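PDB 3EC3: protein disulfide-isomerase A4 from Rattus norvegicus, which catalyses the rearrangement of disulfide bonds in proteins within the endoplasmic reticulum, the fragment here being its noncatalytic, thioredoxin-like b and b' domains. Local coordinates for residues P134-Y139 and D217-F222. The protein carries 1 engineered substitution. Numbering follows the deposited sequence.
Unlike the reference sequence in segment 217-222: Arg220 (reference Gln).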
# COMPACT_ATOMS: atom_id res chain seq x y z
N PRO A 134 14.21 4.55 2.05
CA PRO A 134 13.69 4.94 3.38
C PRO A 134 12.15 4.78 3.57
O PRO A 134 11.38 4.96 2.64
CB PRO A 134 14.07 6.42 3.51
CG PRO A 134 15.18 6.63 2.50
CD PRO A 134 14.80 5.70 1.35
N LEU A 135 11.75 4.48 4.80
CA LEU A 135 10.34 4.28 5.15
C LEU A 135 9.98 5.22 6.29
O LEU A 135 10.63 5.22 7.36
CB LEU A 135 10.10 2.83 5.56
CG LEU A 135 8.77 2.52 6.26
CD1 LEU A 135 7.58 2.68 5.31
CD2 LEU A 135 8.85 1.08 6.80
N VAL A 136 8.95 6.04 6.07
CA VAL A 136 8.47 6.97 7.09
C VAL A 136 7.29 6.27 7.77
O VAL A 136 6.35 5.92 7.10
CB VAL A 136 8.05 8.33 6.48
CG1 VAL A 136 7.52 9.31 7.60
CG2 VAL A 136 9.21 8.97 5.70
N VAL A 137 7.36 6.03 9.09
CA VAL A 137 6.27 5.38 9.82
C VAL A 137 5.59 6.32 10.81
O VAL A 137 6.27 6.97 11.59
CB VAL A 137 6.76 4.15 10.62
CG1 VAL A 137 5.51 3.41 11.26
CG2 VAL A 137 7.55 3.19 9.69
N VAL A 138 4.26 6.39 10.77
CA VAL A 138 3.48 7.19 11.71
C VAL A 138 2.68 6.25 12.63
O VAL A 138 1.83 5.47 12.17
CB VAL A 138 2.60 8.26 11.00
CG1 VAL A 138 1.70 9.01 11.99
CG2 VAL A 138 3.48 9.26 10.21
N TYR A 139 2.97 6.34 13.93
CA TYR A 139 2.40 5.42 14.92
C TYR A 139 1.24 6.04 15.70
O TYR A 139 1.36 7.14 16.25
CB TYR A 139 3.47 5.02 15.94
CG TYR A 139 4.72 4.38 15.38
CD1 TYR A 139 5.83 5.14 15.06
CD2 TYR A 139 4.80 3.00 15.21
CE1 TYR A 139 7.00 4.56 14.56
CE2 TYR A 139 5.98 2.40 14.69
CZ TYR A 139 7.06 3.20 14.38
OH TYR A 139 8.23 2.66 13.88
N ASP A 217 2.72 19.75 9.05
CA ASP A 217 3.91 20.61 9.13
C ASP A 217 5.06 19.99 9.92
O ASP A 217 6.20 19.95 9.43
CB ASP A 217 3.53 21.95 9.76
CG ASP A 217 2.70 22.81 8.83
OD1 ASP A 217 2.77 22.60 7.60
OD2 ASP A 217 1.96 23.68 9.33
N ALA A 218 4.74 19.50 11.11
CA ALA A 218 5.72 18.88 11.97
C ALA A 218 6.29 17.63 11.30
O ALA A 218 7.52 17.43 11.25
CB ALA A 218 5.09 18.55 13.30
N LEU A 219 5.40 16.79 10.74
CA LEU A 219 5.85 15.67 9.96
C LEU A 219 6.68 16.10 8.75
O LEU A 219 7.72 15.51 8.48
CB LEU A 219 4.68 14.76 9.53
CG LEU A 219 5.09 13.50 8.73
CD1 LEU A 219 5.92 12.57 9.62
CD2 LEU A 219 3.83 12.77 8.16
N ARG A 220 6.26 17.13 8.02
CA ARG A 220 7.05 17.58 6.86
C ARG A 220 8.48 18.06 7.23
O ARG A 220 9.43 17.84 6.48
CB ARG A 220 6.34 18.68 6.04
CG ARG A 220 6.77 18.64 4.57
CD ARG A 220 6.94 19.98 3.88
NE ARG A 220 7.82 19.83 2.70
CZ ARG A 220 7.42 19.66 1.44
NH1 ARG A 220 6.12 19.65 1.15
NH2 ARG A 220 8.31 19.53 0.45
N GLU A 221 8.59 18.70 8.40
CA GLU A 221 9.86 19.20 8.92
C GLU A 221 10.84 18.08 9.27
O GLU A 221 12.03 18.17 8.98
CB GLU A 221 9.60 20.09 10.13
CG GLU A 221 8.75 21.31 9.78
CD GLU A 221 8.50 22.28 10.96
OE1 GLU A 221 8.44 21.85 12.14
OE2 GLU A 221 8.32 23.48 10.68
N PHE A 222 10.32 17.03 9.89
CA PHE A 222 11.05 15.82 10.28
C PHE A 222 11.62 15.08 9.06
O PHE A 222 12.82 14.74 9.04
CB PHE A 222 10.09 14.93 11.09
CG PHE A 222 10.64 13.57 11.48
CD1 PHE A 222 9.91 12.42 11.14
CD2 PHE A 222 11.81 13.44 12.23
CE1 PHE A 222 10.37 11.15 11.51
CE2 PHE A 222 12.28 12.18 12.60
CZ PHE A 222 11.56 11.03 12.24
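The extended chi1 of Leu219 (-178°), with CG opposite the main-chain N, carries its two methyls from the helix toward strand 135-140 and sets them against Val136 and Val138. In both valines CG1 lies anti to N, but they do not use the same branch: Val136 offers CG1, 4.2 Å from Leu219 CD1, whereas Val138 offers CG2, the methyl beside its own N, 4.1 Å from Leu219 CD2. Val138 CG2 also lies 4.2 Å from Leu219 CD1, and so meets both ends of the leucine fork. No hydrogen bond crosses between the segments; the meeting is apolar, between three buried residues. Valine, branched at CB, suits the strand because it covers the sheet face close to the backbone, while the longer leucine spans the gap from the helix, where the nearest CA atoms, those of Val138 and Leu219, are 9.0 Å apart. Phe222, one turn after Leu219, also touches Ile199 of strand 196-200. In this thioredoxin-like domain, helix 216-227 thus covers one face of the central strand 135-140, which lies between parallel strand 170-175 and antiparallel strand 196-200, the latter also touched by Leu219 at Ala197.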